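Local atomic coordinates of capsular polysaccharide biosynthesis protein (Burkholderia pseudomallei, PDB entry 4BQN), a protein that binds coenzyme A and probably acts as an acetyltransferase in the biosynthesis of capsular polysaccharide. Residues K267-E270 and P271-E275; L274-F277 and E278-R282; A54-I57 and P58-L62; A211-C214 and M215-L218. The protein carries 1 engineered substitution. All coordinates share one frame; numbering follows the deposited sequence. Where two conformers were deposited one is given.

Overall arrangement
Along the chain the order is contact 3, contact 4, contact 1, contact 2. Contacts 1 and 2 are consecutive parts of helix 269-281, sharing L274 and E275, with centres about 10 Å apart. Contacts 3 and 4, about 20 Å apart between centres, lie across the chain's centre, about 40 Å or more from the first pair. They belong to the region of the four-stranded parallel sheet: contact 3 connects helix 46-56 to strand 62-65, contact 4 lies on helix 204-217, and L62 CD2 packs 3.8 Å from L218 CD2 where they touch. The coenzyme A site is nearest contact 2, about 13 Å from the ligand to the W279 side chain.

Contact 1: K267-E270 and P271-E275; sequences KAYE and PYLLE
K267 reaches past Y272 to E275, eight residues further on, beside the opening turns of helix 269-281. From CB its chain leaves with CG anti to the backbone N (chi1 -169°), which sends it along the flank of the helix. CG passes 4.0 Å from CB of Y272. CD comes next, 3.9 Å from CD1 of Y272, meeting that ring at its edge, with the two side chains at about a right angle. A bend at chi3 (-67°) then brings CE and NZ round to the carboxylate, and NZ stops 3.3 Å from OE1 of E275. This is a salt bridge, but its hydrogen bond is weak. NZ has a second acidic partner in E118.

A268 holds the N-cap position, and its O takes the N-H of Y272 at 3.0 Å. CG of P271 packs 3.6 Å from CB of A268; having no N-H to donate, proline fits well in a first helical turn. One residue back, E270 lies alongside L274, CG to CD1 3.8 Å, both pointing the same way. The ring of Y272 stacks on Y260 of strand 260-262, tying the helix start to the hairpin before it.

With one ammonium shared between E275 and E118, and its methylenes against the edge and CB of Y272, the lysine probably stays protonated and leans on apolar contact as well as charge.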
loop_
_atom_site.group_PDB
_atom_site.type_symbol
_atom_site.label_atom_id
_atom_site.label_comp_id
_atom_site.label_asym_id
_atom_site.label_seq_id
_atom_site.Cartn_x
_atom_site.Cartn_y
_atom_site.Cartn_z
ATOM N N LYS A 267 17.907 -9.479 3.600
ATOM C CA LYS A 267 18.154 -9.713 5.023
ATOM C C LYS A 267 17.483 -11.018 5.442
ATOM O O LYS A 267 16.285 -11.214 5.206
ATOM C CB LYS A 267 17.613 -8.536 5.833
ATOM C CG LYS A 267 18.017 -8.501 7.299
ATOM C CD LYS A 267 17.652 -7.159 7.929
ATOM C CE LYS A 267 18.473 -6.002 7.356
ATOM N NZ LYS A 267 18.200 -4.690 8.014
ATOM N N ALA A 268 18.254 -11.936 6.026
ATOM C CA ALA A 268 17.719 -13.233 6.454
ATOM C C ALA A 268 16.611 -13.019 7.484
ATOM O O ALA A 268 16.640 -12.032 8.237
ATOM C CB ALA A 268 18.839 -14.128 7.002
ATOM N N TYR A 269 15.620 -13.912 7.509
ATOM C CA TYR A 269 14.466 -13.645 8.370
ATOM C C TYR A 269 14.830 -13.610 9.852
ATOM O O TYR A 269 14.260 -12.803 10.577
ATOM C CB TYR A 269 13.277 -14.576 8.087
ATOM C CG TYR A 269 13.496 -16.011 8.493
ATOM C CD1 TYR A 269 13.249 -16.432 9.797
ATOM C CD2 TYR A 269 13.949 -16.943 7.567
ATOM C CE1 TYR A 269 13.458 -17.750 10.172
ATOM C CE2 TYR A 269 14.165 -18.261 7.928
ATOM C CZ TYR A 269 13.917 -18.654 9.226
ATOM O OH TYR A 269 14.135 -19.960 9.552
ATOM N N GLU A 270 15.786 -14.429 10.305
ATOM C CA GLU A 270 16.120 -14.440 11.727
ATOM C C GLU A 270 16.713 -13.100 12.187
ATOM O O GLU A 270 16.186 -12.491 13.127
ATOM C CB GLU A 270 17.031 -15.619 12.102
ATOM C CG GLU A 270 17.346 -15.695 13.588
ATOM C CD GLU A 270 18.176 -16.910 13.959
ATOM O OE1 GLU A 270 18.985 -17.370 13.123
ATOM O OE2 GLU A 270 18.024 -17.403 15.096
ATOM N N PRO A 271 17.797 -12.624 11.522
ATOM C CA PRO A 271 18.303 -11.322 11.945
ATOM C C PRO A 271 17.304 -10.194 11.734
ATOM O O PRO A 271 17.280 -9.268 12.531
ATOM C CB PRO A 271 19.546 -11.104 11.067
ATOM C CG PRO A 271 19.455 -12.105 9.976
ATOM C CD PRO A 271 18.706 -13.261 10.548
ATOM N N TYR A 272 16.487 -10.264 10.688
ATOM C CA TYR A 272 15.462 -9.243 10.483
ATOM C C TYR A 272 14.540 -9.141 11.707
ATOM O O TYR A 272 14.297 -8.047 12.257
ATOM C CB TYR A 272 14.644 -9.509 9.205
ATOM C CG TYR A 272 13.535 -8.488 9.051
ATOM C CD1 TYR A 272 13.772 -7.263 8.429
ATOM C CD2 TYR A 272 12.264 -8.716 9.597
ATOM C CE1 TYR A 272 12.771 -6.305 8.328
ATOM C CE2 TYR A 272 11.256 -7.767 9.504
ATOM C CZ TYR A 272 11.512 -6.564 8.866
ATOM O OH TYR A 272 10.509 -5.635 8.789
ATOM N N LEU A 273 14.029 -10.287 12.142
ATOM C CA LEU A 273 13.080 -10.301 13.246
ATOM C C LEU A 273 13.745 -9.961 14.580
ATOM O O LEU A 273 13.180 -9.254 15.401
ATOM C CB LEU A 273 12.338 -11.639 13.302
ATOM C CG LEU A 273 11.420 -11.915 12.098
ATOM C CD1 LEU A 273 10.956 -13.361 12.131
ATOM C CD2 LEU A 273 10.228 -10.961 12.073
ATOM N N LEU A 274 14.955 -10.458 14.800
ATOM C CA LEU A 274 15.706 -10.065 15.987
ATOM C C LEU A 274 15.935 -8.550 16.034
ATOM O O LEU A 274 15.808 -7.929 17.097
ATOM C CB LEU A 274 17.032 -10.823 16.047
ATOM C CG LEU A 274 16.946 -12.335 16.303
ATOM C CD1 LEU A 274 18.300 -13.000 16.124
ATOM C CD2 LEU A 274 16.357 -12.672 17.666
ATOM N N GLU A 275 16.253 -7.954 14.888
ATOM C CA GLU A 275 16.455 -6.499 14.811
ATOM C C GLU A 275 15.169 -5.718 15.081
ATOM O O GLU A 275 15.200 -4.619 15.619
ATOM C CB GLU A 275 17.070 -6.109 13.464
ATOM C CG GLU A 275 18.529 -6.524 13.313
ATOM C CD GLU A 275 19.146 -6.152 11.970
ATOM O OE1 GLU A 275 18.569 -5.312 11.246
ATOM O OE2 GLU A 275 20.219 -6.704 11.639
#

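Contact 2: L274-F277 and E278-R282; sequences LEQF and EWFER
F277 and E281 meet one turn apart on helix 269-281, an alpha helix here in its last turns. Like Q276 and F280 they are an i to i+4 pair, whereas E278 reaches back to both L274 (i-4) and E275 (i-3). The ring of F277 presents its edge to one of the two conformers of E281: CD1 is 3.7 Å from OE2, near the ring plane, with ring and carboxylate planes 60° apart. The ring also packs on I125 and V129 of helix 123-130 and meets Y138 edge to face.

E278 lies back along the preceding turn. With CG beside its own backbone N (chi1 -68°), the chain runs over the carbonyl of L274, CG 3.5 Å from L274 O, until OE1 rests 3.7 Å from CA of E275. The two carboxylates are nearly parallel, but their charged oxygens are not in contact, E275 OE2 lying 5.5 Å from E278 OE1.

Q276 is buried and folds at chi2 (-75°), which brings OE1 to 3.9 Å from CE2 of F280, amide and ring planes almost perpendicular. OE1 itself accepts the backbone N-H of D122, so this polar end is satisfied. F280 also leans on the backbone of Q276, its CD2 3.2 Å from Q276 O.

Successive N-H groups from E278 to E281 bond to the carbonyls of L274 to F277. E275 O has an extra partner: a water donates to it at 3.2 Å and, in one of the two conformers of R282, accepts from NH1 of that residue at 3.0 Å.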
loop_
_atom_site.group_PDB
_atom_site.type_symbol
_atom_site.label_atom_id
_atom_site.label_comp_id
_atom_site.label_asym_id
_atom_site.label_seq_id
_atom_site.Cartn_x
_atom_site.Cartn_y
_atom_site.Cartn_z
ATOM N N LEU A 274 14.955 -10.458 14.800
ATOM C CA LEU A 274 15.706 -10.065 15.987
ATOM C C LEU A 274 15.935 -8.550 16.034
ATOM O O LEU A 274 15.808 -7.929 17.097
ATOM C CB LEU A 274 17.032 -10.823 16.047
ATOM C CG LEU A 274 16.946 -12.335 16.303
ATOM C CD1 LEU A 274 18.300 -13.000 16.124
ATOM C CD2 LEU A 274 16.357 -12.672 17.666
ATOM N N GLU A 275 16.253 -7.954 14.888
ATOM C CA GLU A 275 16.455 -6.499 14.811
ATOM C C GLU A 275 15.169 -5.718 15.081
ATOM O O GLU A 275 15.200 -4.619 15.619
ATOM C CB GLU A 275 17.070 -6.109 13.464
ATOM C CG GLU A 275 18.529 -6.524 13.313
ATOM C CD GLU A 275 19.146 -6.152 11.970
ATOM O OE1 GLU A 275 18.569 -5.312 11.246
ATOM O OE2 GLU A 275 20.219 -6.704 11.639
ATOM N N GLN A 276 14.028 -6.289 14.714
ATOM C CA GLN A 276 12.741 -5.675 15.076
ATOM C C GLN A 276 12.591 -5.581 16.591
ATOM O O GLN A 276 12.187 -4.540 17.127
ATOM C CB GLN A 276 11.558 -6.446 14.461
ATOM C CG GLN A 276 11.470 -6.321 12.946
ATOM C CD GLN A 276 10.951 -4.959 12.522
ATOM O OE1 GLN A 276 9.903 -4.516 12.988
ATOM N NE2 GLN A 276 11.691 -4.282 11.652
ATOM N N PHE A 277 12.913 -6.667 17.293
ATOM C CA PHE A 277 12.902 -6.623 18.762
ATOM C C PHE A 277 13.808 -5.511 19.280
ATOM O O PHE A 277 13.401 -4.727 20.139
ATOM C CB PHE A 277 13.304 -7.970 19.376
ATOM C CG PHE A 277 12.155 -8.921 19.547
ATOM C CD1 PHE A 277 11.396 -8.911 20.722
ATOM C CD2 PHE A 277 11.808 -9.809 18.527
ATOM C CE1 PHE A 277 10.323 -9.772 20.888
ATOM C CE2 PHE A 277 10.740 -10.681 18.695
ATOM C CZ PHE A 277 9.989 -10.648 19.866
ATOM N N GLU A 278 15.022 -5.433 18.738
ATOM C CA GLU A 278 15.989 -4.436 19.187
ATOM C C GLU A 278 15.465 -3.022 18.933
ATOM O O GLU A 278 15.630 -2.132 19.766
ATOM C CB GLU A 278 17.331 -4.687 18.510
ATOM C CG GLU A 278 17.959 -5.984 19.011
ATOM C CD GLU A 278 19.007 -6.599 18.102
ATOM O OE1 GLU A 278 19.342 -6.023 17.048
ATOM O OE2 GLU A 278 19.506 -7.687 18.459
ATOM N N TRP A 279 14.792 -2.829 17.801
ATOM C CA TRP A 279 14.241 -1.531 17.447
ATOM C C TRP A 279 13.149 -1.123 18.445
ATOM O O TRP A 279 13.196 -0.021 18.994
ATOM C CB TRP A 279 13.717 -1.555 16.007
ATOM C CG TRP A 279 13.346 -0.194 15.500
ATOM C CD1 TRP A 279 14.180 0.707 14.889
ATOM C CD2 TRP A 279 12.059 0.433 15.563
ATOM N NE1 TRP A 279 13.491 1.857 14.574
ATOM C CE2 TRP A 279 12.185 1.710 14.965
ATOM C CE3 TRP A 279 10.803 0.037 16.054
ATOM C CZ2 TRP A 279 11.115 2.605 14.868
ATOM C CZ3 TRP A 279 9.723 0.939 15.947
ATOM C CH2 TRP A 279 9.898 2.205 15.367
ATOM N N PHE A 280 12.192 -2.011 18.713
ATOM C CA PHE A 280 11.137 -1.682 19.669
ATOM C C PHE A 280 11.668 -1.461 21.089
ATOM O O PHE A 280 11.129 -0.619 21.815
ATOM C CB PHE A 280 10.052 -2.748 19.689
ATOM C CG PHE A 280 9.139 -2.714 18.490
ATOM C CD1 PHE A 280 8.256 -1.648 18.298
ATOM C CD2 PHE A 280 9.149 -3.758 17.564
ATOM C CE1 PHE A 280 7.403 -1.624 17.201
ATOM C CE2 PHE A 280 8.291 -3.744 16.476
ATOM C CZ PHE A 280 7.418 -2.676 16.295
ATOM N N GLU A 281 12.699 -2.222 21.479
ATOM C CA GLU A 281 13.238 -2.107 22.830
ATOM C C GLU A 281 13.923 -0.743 23.058
ATOM O O GLU A 281 14.110 -0.334 24.198
ATOM C CB GLU A 281 14.116 -3.328 23.166
ATOM C CG GLU A 281 13.300 -4.609 23.419
ATOM C CD GLU A 281 14.078 -5.919 23.240
ATOM O OE1 GLU A 281 15.328 -5.881 23.198
ATOM O OE2 GLU A 281 13.435 -7.003 23.147
ATOM N N ARG A 282 14.239 -0.023 21.976
ATOM C CA ARG A 282 14.820 1.326 22.094
ATOM C C ARG A 282 13.789 2.403 22.427
ATOM O O ARG A 282 14.141 3.464 22.919
ATOM C CB ARG A 282 15.599 1.702 20.829
ATOM C CG ARG A 282 16.820 0.824 20.596
ATOM C CD ARG A 282 17.566 1.180 19.316
ATOM N NE ARG A 282 18.511 0.118 18.960
ATOM C CZ ARG A 282 18.459 -0.616 17.848
ATOM N NH1 ARG A 282 17.526 -0.398 16.931
ATOM N NH2 ARG A 282 19.363 -1.560 17.642
HETATM O O HOH W 1 17.057 -2.215 14.620
#

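Contact 3: A54-I57 and P58-L62; sequences AETI and PKLDL
K59 lays its extended side chain along the carbonyl of E55, where helix 46-56 first widens into a pi-type turn at 54-56 and then tightens into a 3-10 turn at 57-59 on the way to strand 62-65. CD is 3.3 Å from E55 O, CE is much the same, and NZ ends in a weak hydrogen bond to that oxygen at 3.1 Å. The link belongs to the crossover from strand 33-35 through helix 46-56 to strand 62-65 of the parallel sheet.

P58 has no N-H to give, and its CG lies in van der Waals contact with A54 O at 3.7 Å. Bonds to the third residue back follow. K59 N reaches T56 O at 3.0 Å and L60 N reaches I57 O at 3.1 Å. Both donors stand well above the carbonyl plane, by 47° and 60°, off the lone pairs.

The side chain of T56 faces back into the helix, where OG1 bonds to ND1 of H52. I57 and L60 both pack on M86 on the buried side. Between them the contact is loose at CG1 of I57, 4.3 Å from CD1 of L60, and closer at the backbone, where that same CD1 lies 3.9 Å from CA of I57.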
loop_
_atom_site.group_PDB
_atom_site.type_symbol
_atom_site.label_atom_id
_atom_site.label_comp_id
_atom_site.label_asym_id
_atom_site.label_seq_id
_atom_site.Cartn_x
_atom_site.Cartn_y
_atom_site.Cartn_z
ATOM N N ALA A 54 -1.586 26.479 -8.651
ATOM C CA ALA A 54 -1.601 27.673 -9.490
ATOM C C ALA A 54 -1.333 27.395 -10.969
ATOM O O ALA A 54 -1.924 28.036 -11.842
ATOM C CB ALA A 54 -0.591 28.690 -8.967
ATOM N N GLU A 55 -0.437 26.454 -11.248
ATOM C CA GLU A 55 0.162 26.339 -12.586
ATOM C C GLU A 55 -0.039 24.980 -13.253
ATOM O O GLU A 55 -0.008 24.875 -14.474
ATOM C CB GLU A 55 1.665 26.646 -12.524
ATOM C CG GLU A 55 2.003 28.075 -12.125
ATOM C CD GLU A 55 3.500 28.337 -12.032
ATOM O OE1 GLU A 55 4.294 27.515 -12.546
ATOM O OE2 GLU A 55 3.888 29.370 -11.440
ATOM N N THR A 56 -0.206 23.929 -12.462
ATOM C CA THR A 56 -0.328 22.594 -13.031
ATOM C C THR A 56 -1.785 22.217 -13.227
ATOM O O THR A 56 -2.231 21.992 -14.354
ATOM C CB THR A 56 0.359 21.539 -12.145
ATOM O OG1 THR A 56 1.744 21.867 -12.004
ATOM C CG2 THR A 56 0.222 20.139 -12.736
ATOM N N ILE A 57 -2.515 22.143 -12.123
ATOM C CA ILE A 57 -3.884 21.638 -12.145
ATOM C C ILE A 57 -4.828 22.428 -13.069
ATOM O O ILE A 57 -5.601 21.817 -13.802
ATOM C CB ILE A 57 -4.427 21.454 -10.712
ATOM C CG1 ILE A 57 -3.625 20.341 -10.012
ATOM C CG2 ILE A 57 -5.913 21.111 -10.718
ATOM C CD1 ILE A 57 -3.825 20.288 -8.510
ATOM N N PRO A 58 -4.746 23.776 -13.071
ATOM C CA PRO A 58 -5.651 24.508 -13.971
ATOM C C PRO A 58 -5.407 24.259 -15.472
ATOM O O PRO A 58 -6.234 24.645 -16.302
ATOM C CB PRO A 58 -5.383 25.978 -13.619
ATOM C CG PRO A 58 -4.911 25.923 -12.198
ATOM C CD PRO A 58 -4.053 24.691 -12.145
ATOM N N LYS A 59 -4.287 23.628 -15.809
ATOM C CA LYS A 59 -3.972 23.297 -17.199
ATOM C C LYS A 59 -4.216 21.825 -17.574
ATOM O O LYS A 59 -3.962 21.423 -18.711
ATOM C CB LYS A 59 -2.522 23.688 -17.533
ATOM C CG LYS A 59 -2.191 25.160 -17.331
ATOM C CD LYS A 59 -0.726 25.428 -17.629
ATOM C CE LYS A 59 -0.273 26.755 -17.044
ATOM N NZ LYS A 59 1.175 26.724 -16.690
ATOM N N LEU A 60 -4.708 21.017 -16.637
ATOM C CA LEU A 60 -4.884 19.590 -16.915
ATOM C C LEU A 60 -6.198 19.263 -17.620
ATOM O O LEU A 60 -7.251 19.829 -17.301
ATOM C CB LEU A 60 -4.801 18.776 -15.620
ATOM C CG LEU A 60 -3.475 18.816 -14.865
ATOM C CD1 LEU A 60 -3.662 18.016 -13.581
ATOM C CD2 LEU A 60 -2.328 18.284 -15.712
ATOM N N ASP A 61 -6.121 18.331 -18.572
ATOM C CA ASP A 61 -7.303 17.672 -19.108
ATOM C C ASP A 61 -7.784 16.568 -18.171
ATOM O O ASP A 61 -8.989 16.313 -18.075
ATOM C CB ASP A 61 -7.005 17.096 -20.489
ATOM C CG ASP A 61 -6.653 18.168 -21.485
ATOM O OD1 ASP A 61 -7.576 18.876 -21.921
ATOM O OD2 ASP A 61 -5.461 18.307 -21.809
ATOM N N LEU A 62 -6.837 15.921 -17.491
ATOM C CA LEU A 62 -7.141 14.781 -16.630
ATOM C C LEU A 62 -6.330 14.846 -15.346
ATOM O O LEU A 62 -5.118 15.046 -15.393
ATOM C CB LEU A 62 -6.832 13.481 -17.369
ATOM C CG LEU A 62 -6.879 12.168 -16.570
ATOM C CD1 LEU A 62 -8.278 11.866 -16.050
ATOM C CD2 LEU A 62 -6.336 11.011 -17.402
#

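Contact 4: A211-C214 and M215-L218; sequences AARC and MLAL
The closing turns of helix 204-217 bring R213 and L216 side by side, pointing the same way, with CD of R213 4.2 Å from CD1 of L216. The arginine bends at chi2 (-48°) so that its aliphatic part lies against the leucine, while NH2 forms a salt bridge with E209 one turn earlier. That leaves the methylenes to do the packing and the guanidinium to bind within the helix.

L216 also leans on the carbonyl behind it: its CG is 3.4 Å from A212 O, beside the bond that L216 N makes to the same oxygen at 2.9 Å. M215 does likewise, CG 3.6 Å from A211 O. Its chain then bends at chi3 (61°), and the side chain packs on L23 and F29. A211 faces that way too, touching L19, M22 and L23 of helix 15-24.

The i to i+4 bonds continue through L218 N. A217 N bonds to R213 O at 3.0 Å, and L218 N to C214 O at 3.1 Å, this last one more bent (142° at the hydrogen). CG of L218 sits 3.4 Å from C214 O, and its side chain packs on F29.

With A211 and M215 set against helices 15-24 and 27-32, and A217 on the exposed side, this is the arrangement of a surface alpha helix packed by one side on its neighbours.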
loop_
_atom_site.group_PDB
_atom_site.type_symbol
_atom_site.label_atom_id
_atom_site.label_comp_id
_atom_site.label_asym_id
_atom_site.label_seq_id
_atom_site.Cartn_x
_atom_site.Cartn_y
_atom_site.Cartn_z
ATOM N N ALA A 211 -3.843 0.196 -13.614
ATOM C CA ALA A 211 -3.627 1.034 -14.800
ATOM C C ALA A 211 -4.633 0.661 -15.904
ATOM O O ALA A 211 -5.183 1.539 -16.569
ATOM C CB ALA A 211 -2.202 0.894 -15.300
ATOM N N ALA A 212 -4.875 -0.634 -16.098
ATOM C CA ALA A 212 -5.887 -1.076 -17.057
ATOM C C ALA A 212 -7.267 -0.510 -16.714
ATOM O O ALA A 212 -7.982 -0.035 -17.612
ATOM C CB ALA A 212 -5.922 -2.595 -17.130
ATOM N N ARG A 213 -7.651 -0.532 -15.435
ATOM C CA ARG A 213 -8.958 0.001 -15.048
ATOM C C ARG A 213 -9.035 1.503 -15.280
ATOM O O ARG A 213 -10.092 2.013 -15.632
ATOM C CB ARG A 213 -9.339 -0.359 -13.612
ATOM C CG ARG A 213 -9.179 -1.831 -13.219
ATOM C CD ARG A 213 -9.768 -2.828 -14.216
ATOM N NE ARG A 213 -9.437 -4.201 -13.822
ATOM C CZ ARG A 213 -10.071 -4.910 -12.885
ATOM N NH1 ARG A 213 -11.117 -4.399 -12.225
ATOM N NH2 ARG A 213 -9.657 -6.152 -12.618
ATOM N N CYS A 214 -7.926 2.209 -15.099
ATOM C CA CYS A 214 -7.895 3.617 -15.435
ATOM C C CYS A 214 -8.165 3.818 -16.926
ATOM O O CYS A 214 -8.940 4.687 -17.308
ATOM C CB CYS A 214 -6.543 4.227 -15.083
ATOM S SG CYS A 214 -6.236 4.373 -13.320
ATOM N N MET A 215 -7.513 3.016 -17.768
ATOM C CA MET A 215 -7.723 3.153 -19.210
ATOM C C MET A 215 -9.155 2.850 -19.602
ATOM O O MET A 215 -9.700 3.528 -20.474
ATOM C CB MET A 215 -6.740 2.294 -20.001
ATOM C CG MET A 215 -5.303 2.824 -19.941
ATOM S SD MET A 215 -4.143 2.004 -21.048
ATOM C CE MET A 215 -4.903 2.389 -22.636
ATOM N N LEU A 216 -9.777 1.857 -18.962
ATOM C CA LEU A 216 -11.183 1.561 -19.271
ATOM C C LEU A 216 -12.062 2.739 -18.892
ATOM O O LEU A 216 -12.976 3.082 -19.632
ATOM C CB LEU A 216 -11.655 0.299 -18.546
ATOM C CG LEU A 216 -10.947 -0.980 -18.990
ATOM C CD1 LEU A 216 -11.268 -2.147 -18.068
ATOM C CD2 LEU A 216 -11.293 -1.351 -20.430
ATOM N N ALA A 217 -11.761 3.374 -17.759
ATOM C CA ALA A 217 -12.540 4.534 -17.292
ATOM C C ALA A 217 -12.427 5.706 -18.262
ATOM O O ALA A 217 -13.354 6.507 -18.388
ATOM C CB ALA A 217 -12.075 4.953 -15.904
ATOM N N LEU A 218 -11.284 5.799 -18.938
ATOM C CA LEU A 218 -11.050 6.831 -19.944
ATOM C C LEU A 218 -11.661 6.527 -21.314
ATOM O O LEU A 218 -11.642 7.383 -22.203
ATOM C CB LEU A 218 -9.549 7.076 -20.083
ATOM C CG LEU A 218 -8.887 7.691 -18.850
ATOM C CD1 LEU A 218 -7.384 7.691 -19.061
ATOM C CD2 LEU A 218 -9.397 9.106 -18.602
#